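Local coordinates for protein 2-C-methyl-D-erythritol 2,4-cyclodiphosphate synthase (Thermus thermophilus, PDB 1IV3) that catalyses the conversion of 4-diphosphocytidyl-2-C-methyl-D-erythritol 2-phosphate to 2-C-methyl-D-erythritol 2,4-cyclodiphosphate with release of CMP, a step of the non-mevalonate route to isoprenoids, at residues D46-A51 with R78-L83; Y52-I57 with R82-R87; A89-A94 with R118-P123. The protein carries 3 engineered substitutions. One frame throughout, in Å; residues are numbered along the deposited sequence.

How the contacts relate
Three contacts at one end of an IspF subunit tie three helices to one another and to the mixed sheet. Contacts 1 and 2, centred about 4 Å apart, share R82 and L83 of helix 73-86. Contact 1 sets this helix beside helix 39-50; contact 2 joins its end to the loop after helix 39-50. Contact 3, later in the chain, is centred about 11 Å from contact 1 and 14 Å from contact 2, and lays the end of helix 109-120 on strand 91-99. Salt bridge E85-R121 ties it to contact 2, and the engineered M81 and M120 pack between it and contact 1. Helices and sheet are joined beside the loop carrying D56 and I57, predicted to bind substrate.

Contact 1. Residues D46-A51 with R78-L83; sequences DALLSA and REAMRL. Engineered in segment 78-83: M81 (natural residue Leu).
L49 and A80 meet where helices 39-50 and 73-86 run side by side, and the small A80 lets a leucine branch come close: CD2 of L49 lies 3.6 Å from CB of A80. L49 starts off along the flank of its helix, but with CG beside the backbone N and anti to the carbonyl carbon (chi1 -65°) its end swings in over the alanine methyl. The same CD2 reaches on to CD1 of L83, one turn further along, at 4.3 Å. L48 works the other flank of A80, its CB 4.2 Å from the alanine CB, while its CD1 touches CG of M81 at 3.9 Å. M81, an engineered residue, leaves its backbone pointing away from helix 39-50 and offers CG, near the root of its chain, to L48.

Helix 39-50 lies on the sheet of the IspF fold, A47 resting on V148 of strand 141-150, and helix 73-86 packs alongside it, the two segments nearly parallel, crossing at 15° with axes 9.1 Å apart. L60 of helix 57-60 touches both L49 and L83. Toward solvent, R82 grips the E79 carboxylate side-on in a salt bridge, NE bonding OE1 at 2.9 Å and NH2 bonding OE2.

Contact 2. Residues Y52-I57 with R82-R87; sequences YGLGDI and RLVEAR
A Schellman motif ends helix 39-50, and the residues around its glycine, Y52 and L54, turn their side chains onto the last turn of helix 73-86 and R87 just beyond it. The Y52 ring crosses V84 obliquely, with CD1 of the ring 3.7 Å from CG1 of the valine. Diagonally across the ring, CE2 meets CB of R87 at 3.8 Å. L54 splits its two methyls between partners: CD1 packs on CG1 of V84 at 3.8 Å, and CD2 approaches NE of R87 to 3.5 Å.

Within the Schellman motif G53 takes the positive-phi C-prime position, its N bonded to S50 O, while L54 N returns to L49 O. This reversal carries the chain towards D56, which N-caps helix 57-60, is predicted to help bind the substrate and pairs through OD2 with R109 of the second subunit. R87 runs extended from CG to NE across the helix end, where NH1 donates to L83 O at 2.9 Å, a bent bond of 143° that helps hold the guanidinium beside L54. A water at the edge of the Y52 ring, in its plane, lies 2.6 Å from OH of Y52 and donates to the carbonyl O of R87.

Contact 3. Residues A89-A94 with R118-P123; sequences AKLLQA and RLMRLP. Engineered in segment 118-123: M120 (natural residue Leu).
L91, at the start of strand 91-99, sends its side chain towards the end of helix 109-120, the two being the first strand and the helix of a beta-alpha-beta unit completed by strand 127-132. Strands 91-99 and 127-132 are parallel neighbours in the sheet, and the helix provides the crossover between them. The L91 side chain swings CG away from its own backbone N, anti to it at chi1 -173°, and this carries CD2 to 4.0 Å from CG of M120, an engineered residue. Next to it, CG of L91 lies 4.0 Å from CD1 of L122, the two leucines crossing at about a right angle. L91 also rests on L48 of helix 39-50, so it belongs to the apolar layer between helices and sheet.

L92 and Q93 form a classic beta bulge opposite L149. Both aim their side chains away from the helix, leaving the backbone to make the contact: CD2 of L122 sits 3.5 Å from the carbonyl O of L92 and as near that of L91, and CD1 of the same leucine lies 3.9 Å from CA of Q93. L122 follows R121, whose positive phi of 54° takes the chain out of the helix and brings the leucine down on the strand. Cutting L122 back to an alanine would probably open a gap over the bulge and leave CG of L91 without the leucine methyl that packs on it.

A94 again points towards the helix. M120 bends at chi3 (-49°) to bring its terminal methyl to this alanine, with L44 of helix 39-50 touching both residues; CE of M120 ends 3.8 Å from CB of A94.

Contact 1. Residues D46-A51 with R78-L83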
# COMPACT_ATOMS: atom_id res chain seq x y z
N ASP A 46 5.21 6.35 10.78
CA ASP A 46 5.79 6.77 9.50
C ASP A 46 4.75 7.50 8.64
O ASP A 46 5.08 8.50 7.99
CB ASP A 46 6.37 5.60 8.72
CG ASP A 46 7.82 5.27 9.05
OD1 ASP A 46 8.46 6.08 9.77
OD2 ASP A 46 8.34 4.23 8.59
N ALA A 47 3.51 7.03 8.60
CA ALA A 47 2.49 7.69 7.78
C ALA A 47 2.24 9.11 8.25
O ALA A 47 2.12 10.03 7.43
CB ALA A 47 1.19 6.89 7.81
N LEU A 48 2.16 9.32 9.58
CA LEU A 48 2.00 10.66 10.14
C LEU A 48 3.16 11.56 9.79
O LEU A 48 2.98 12.70 9.34
CB LEU A 48 1.87 10.56 11.67
CG LEU A 48 0.58 9.94 12.20
CD1 LEU A 48 0.67 9.70 13.71
CD2 LEU A 48 -0.65 10.81 11.90
N LEU A 49 4.38 11.05 10.00
CA LEU A 49 5.57 11.85 9.69
C LEU A 49 5.57 12.22 8.22
O LEU A 49 5.84 13.34 7.80
CB LEU A 49 6.84 11.07 10.04
CG LEU A 49 7.07 10.75 11.52
CD1 LEU A 49 8.35 9.94 11.69
CD2 LEU A 49 7.12 12.03 12.34
N SER A 50 5.27 11.21 7.41
CA SER A 50 5.23 11.35 5.95
C SER A 50 4.27 12.45 5.51
O SER A 50 4.56 13.18 4.55
CB SER A 50 4.84 10.00 5.33
OG SER A 50 5.22 10.01 3.95
N ALA A 51 3.13 12.56 6.19
CA ALA A 51 2.13 13.56 5.81
C ALA A 51 2.68 14.98 5.89
O ALA A 51 2.08 15.87 5.28
CB ALA A 51 0.89 13.45 6.67
N ARG A 78 3.08 9.00 19.60
CA ARG A 78 2.69 10.25 20.24
C ARG A 78 3.62 11.40 19.91
O ARG A 78 3.19 12.55 19.77
CB ARG A 78 2.62 10.04 21.76
CG ARG A 78 1.63 8.95 22.16
CD ARG A 78 1.22 9.10 23.62
NE ARG A 78 0.07 8.26 23.97
CZ ARG A 78 -1.14 8.78 24.18
NH1 ARG A 78 -1.30 10.09 24.07
NH2 ARG A 78 -2.17 8.01 24.51
N GLU A 79 4.92 11.16 19.79
CA GLU A 79 5.79 12.27 19.40
C GLU A 79 5.47 12.73 17.98
O GLU A 79 5.45 13.92 17.66
CB GLU A 79 7.24 11.84 19.54
CG GLU A 79 8.31 12.83 19.17
CD GLU A 79 8.30 14.13 19.95
OE1 GLU A 79 7.53 14.33 20.91
OE2 GLU A 79 9.14 14.99 19.58
N ALA A 80 5.21 11.77 17.08
CA ALA A 80 4.86 12.20 15.72
C ALA A 80 3.58 12.99 15.76
O ALA A 80 3.41 13.98 15.04
CB ALA A 80 4.71 10.99 14.78
N MET A 81 2.63 12.58 16.59
CA MET A 81 1.39 13.34 16.69
C MET A 81 1.73 14.75 17.15
O MET A 81 1.18 15.74 16.66
CB MET A 81 0.37 12.67 17.63
CG MET A 81 -0.25 11.38 17.09
SD MET A 81 -1.21 10.42 18.27
CE MET A 81 -2.58 11.54 18.54
N ARG A 82 2.67 14.86 18.10
CA ARG A 82 2.98 16.19 18.63
C ARG A 82 3.56 17.09 17.55
O ARG A 82 3.19 18.26 17.41
CB ARG A 82 3.96 16.12 19.81
CG ARG A 82 4.24 17.48 20.45
CD ARG A 82 5.24 17.34 21.60
NE ARG A 82 6.59 17.07 21.09
CZ ARG A 82 7.30 18.04 20.51
NH1 ARG A 82 6.77 19.26 20.42
NH2 ARG A 82 8.52 17.82 20.04
N LEU A 83 4.49 16.53 16.78
CA LEU A 83 5.14 17.27 15.69
C LEU A 83 4.16 17.69 14.62
O LEU A 83 4.22 18.83 14.16
CB LEU A 83 6.25 16.41 15.06
CG LEU A 83 7.40 16.02 15.98
CD1 LEU A 83 8.29 14.99 15.30
CD2 LEU A 83 8.22 17.25 16.37

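Contact 2. Residues Y52-I57 with R82-R87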
# COMPACT_ATOMS: atom_id res chain seq x y z
N TYR A 52 3.77 15.19 6.62
CA TYR A 52 4.39 16.51 6.69
C TYR A 52 5.82 16.52 6.22
O TYR A 52 6.53 17.50 6.40
CB TYR A 52 4.30 17.06 8.12
CG TYR A 52 2.96 17.73 8.35
CD1 TYR A 52 1.85 16.94 8.66
CD2 TYR A 52 2.82 19.10 8.23
CE1 TYR A 52 0.62 17.51 8.86
CE2 TYR A 52 1.58 19.68 8.44
CZ TYR A 52 0.50 18.88 8.75
OH TYR A 52 -0.73 19.44 8.96
N GLY A 53 6.28 15.44 5.57
CA GLY A 53 7.63 15.42 5.04
C GLY A 53 8.68 15.39 6.14
O GLY A 53 9.82 15.77 5.88
N LEU A 54 8.35 14.95 7.35
CA LEU A 54 9.26 15.09 8.49
C LEU A 54 10.33 14.03 8.56
O LEU A 54 11.31 14.12 9.30
CB LEU A 54 8.40 15.06 9.76
CG LEU A 54 7.40 16.22 9.80
CD1 LEU A 54 6.44 16.03 10.95
CD2 LEU A 54 8.16 17.54 9.86
N GLY A 55 10.21 12.98 7.75
CA GLY A 55 11.24 11.96 7.74
C GLY A 55 10.59 10.61 8.00
O GLY A 55 9.53 10.39 7.43
N ASP A 56 11.21 9.78 8.83
CA ASP A 56 10.62 8.49 9.17
C ASP A 56 11.17 8.08 10.54
O ASP A 56 11.95 8.82 11.16
CB ASP A 56 10.87 7.44 8.09
CG ASP A 56 12.32 7.18 7.79
OD1 ASP A 56 13.12 7.10 8.74
OD2 ASP A 56 12.75 7.02 6.63
N ILE A 57 10.74 6.93 11.03
CA ILE A 57 11.16 6.55 12.39
C ILE A 57 12.64 6.21 12.46
O ILE A 57 13.23 6.32 13.55
CB ILE A 57 10.38 5.33 12.92
CG1 ILE A 57 10.41 4.13 11.98
CG2 ILE A 57 8.96 5.75 13.27
CD1 ILE A 57 9.82 2.86 12.58
N ARG A 82 2.67 14.86 18.10
CA ARG A 82 2.98 16.19 18.63
C ARG A 82 3.56 17.09 17.55
O ARG A 82 3.19 18.26 17.41
CB ARG A 82 3.96 16.12 19.81
CG ARG A 82 4.24 17.48 20.45
CD ARG A 82 5.24 17.34 21.60
NE ARG A 82 6.59 17.07 21.09
CZ ARG A 82 7.30 18.04 20.51
NH1 ARG A 82 6.77 19.26 20.42
NH2 ARG A 82 8.52 17.82 20.04
N LEU A 83 4.49 16.53 16.78
CA LEU A 83 5.14 17.27 15.69
C LEU A 83 4.16 17.69 14.62
O LEU A 83 4.22 18.83 14.16
CB LEU A 83 6.25 16.41 15.06
CG LEU A 83 7.40 16.02 15.98
CD1 LEU A 83 8.29 14.99 15.30
CD2 LEU A 83 8.22 17.25 16.37
N VAL A 84 3.23 16.83 14.18
CA VAL A 84 2.34 17.37 13.14
C VAL A 84 1.32 18.35 13.72
O VAL A 84 0.95 19.30 13.03
CB VAL A 84 1.68 16.20 12.40
CG1 VAL A 84 2.81 15.31 11.89
CG2 VAL A 84 0.73 15.43 13.28
N GLU A 85 0.89 18.13 14.97
CA GLU A 85 -0.11 19.03 15.58
C GLU A 85 0.52 20.40 15.70
O GLU A 85 -0.09 21.44 15.49
CB GLU A 85 -0.60 18.53 16.94
CG GLU A 85 -1.63 17.42 16.84
CD GLU A 85 -1.88 16.66 18.12
OE1 GLU A 85 -1.49 17.12 19.20
OE2 GLU A 85 -2.49 15.56 18.05
N ALA A 86 1.81 20.40 16.02
CA ALA A 86 2.46 21.71 16.12
C ALA A 86 2.49 22.42 14.78
O ALA A 86 2.67 23.64 14.71
CB ALA A 86 3.88 21.54 16.64
N ARG A 87 2.35 21.68 13.70
CA ARG A 87 2.38 22.29 12.37
C ARG A 87 0.97 22.52 11.83
O ARG A 87 0.84 22.78 10.63
CB ARG A 87 3.23 21.41 11.45
CG ARG A 87 4.73 21.56 11.76
CD ARG A 87 5.49 20.34 11.27
NE ARG A 87 6.91 20.37 11.57
CZ ARG A 87 7.49 20.26 12.76
NH1 ARG A 87 6.79 20.09 13.88
NH2 ARG A 87 8.81 20.31 12.84
O HOH W 1 -1.01 21.97 8.45

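Contact 3. Residues A89-A94 with R118-P123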
# COMPACT_ATOMS: atom_id res chain seq x y z
N ALA A 89 -1.73 20.34 12.06
CA ALA A 89 -2.55 19.22 11.59
C ALA A 89 -3.65 18.83 12.56
O ALA A 89 -3.51 18.93 13.78
CB ALA A 89 -1.62 18.05 11.37
N LYS A 90 -4.77 18.36 12.01
CA LYS A 90 -5.83 17.73 12.75
C LYS A 90 -6.01 16.31 12.16
O LYS A 90 -6.56 16.16 11.08
CB LYS A 90 -7.19 18.40 12.65
CG LYS A 90 -7.57 19.38 13.73
CD LYS A 90 -6.53 20.43 14.04
CE LYS A 90 -6.83 21.11 15.38
NZ LYS A 90 -6.55 22.57 15.33
N LEU A 91 -5.53 15.30 12.87
CA LEU A 91 -5.74 13.95 12.34
C LEU A 91 -7.23 13.68 12.18
O LEU A 91 -8.00 14.01 13.08
CB LEU A 91 -5.10 12.95 13.29
CG LEU A 91 -5.03 11.49 12.88
CD1 LEU A 91 -4.50 11.28 11.46
CD2 LEU A 91 -4.15 10.77 13.91
N LEU A 92 -7.64 13.11 11.05
CA LEU A 92 -9.03 12.77 10.78
C LEU A 92 -9.30 11.28 10.72
O LEU A 92 -10.35 10.81 11.14
CB LEU A 92 -9.50 13.38 9.45
CG LEU A 92 -10.96 13.03 9.10
CD1 LEU A 92 -11.95 13.53 10.14
CD2 LEU A 92 -11.33 13.59 7.74
N GLN A 93 -8.35 10.52 10.14
CA GLN A 93 -8.65 9.11 9.92
C GLN A 93 -7.40 8.27 9.81
O GLN A 93 -6.40 8.81 9.28
CB GLN A 93 -9.45 8.97 8.60
CG GLN A 93 -10.01 7.55 8.43
CD GLN A 93 -11.20 7.46 7.48
OE1 GLN A 93 -11.97 6.49 7.51
NE2 GLN A 93 -11.30 8.48 6.64
N ALA A 94 -7.44 7.01 10.24
CA ALA A 94 -6.32 6.10 9.96
C ALA A 94 -6.90 4.78 9.45
O ALA A 94 -7.84 4.27 10.04
CB ALA A 94 -5.43 5.89 11.18
N ARG A 118 -7.94 5.29 21.19
CA ARG A 118 -7.49 6.02 22.39
C ARG A 118 -6.18 6.75 22.11
O ARG A 118 -5.99 7.91 22.43
CB ARG A 118 -7.27 5.08 23.57
CG ARG A 118 -6.96 5.78 24.90
CD ARG A 118 -7.09 4.78 26.07
NE ARG A 118 -6.01 3.80 25.88
CZ ARG A 118 -4.81 4.01 26.43
NH1 ARG A 118 -4.61 5.09 27.17
NH2 ARG A 118 -3.88 3.10 26.21
N LEU A 119 -5.26 6.02 21.48
CA LEU A 119 -3.94 6.58 21.21
C LEU A 119 -3.97 7.73 20.24
O LEU A 119 -3.24 8.72 20.38
CB LEU A 119 -3.05 5.44 20.65
CG LEU A 119 -2.26 4.66 21.70
CD1 LEU A 119 -3.19 4.14 22.79
CD2 LEU A 119 -1.49 3.51 21.08
N MET A 120 -4.81 7.64 19.20
CA MET A 120 -4.81 8.64 18.15
C MET A 120 -5.94 9.63 18.36
O MET A 120 -6.11 10.57 17.59
CB MET A 120 -4.88 7.93 16.78
CG MET A 120 -3.52 7.57 16.20
SD MET A 120 -3.54 6.71 14.60
CE MET A 120 -4.66 5.47 14.90
N ARG A 121 -6.72 9.39 19.42
CA ARG A 121 -7.85 10.23 19.77
C ARG A 121 -8.80 10.36 18.59
O ARG A 121 -9.23 11.46 18.22
CB ARG A 121 -7.38 11.61 20.23
CG ARG A 121 -6.47 11.53 21.47
CD ARG A 121 -6.34 12.96 22.03
NE ARG A 121 -5.38 13.72 21.23
CZ ARG A 121 -5.64 14.40 20.12
NH1 ARG A 121 -6.85 14.46 19.60
NH2 ARG A 121 -4.66 15.05 19.50
N LEU A 122 -9.13 9.21 17.99
CA LEU A 122 -10.06 9.27 16.87
C LEU A 122 -11.29 8.45 17.21
O LEU A 122 -11.18 7.45 17.93
CB LEU A 122 -9.41 8.71 15.61
CG LEU A 122 -8.38 9.54 14.85
CD1 LEU A 122 -7.83 8.71 13.68
CD2 LEU A 122 -8.97 10.85 14.37
N PRO A 123 -12.46 8.80 16.68
CA PRO A 123 -13.64 7.98 16.96
C PRO A 123 -13.47 6.62 16.32
O PRO A 123 -12.69 6.50 15.38
CB PRO A 123 -14.77 8.76 16.28
CG PRO A 123 -14.08 9.56 15.22
CD PRO A 123 -12.74 9.94 15.81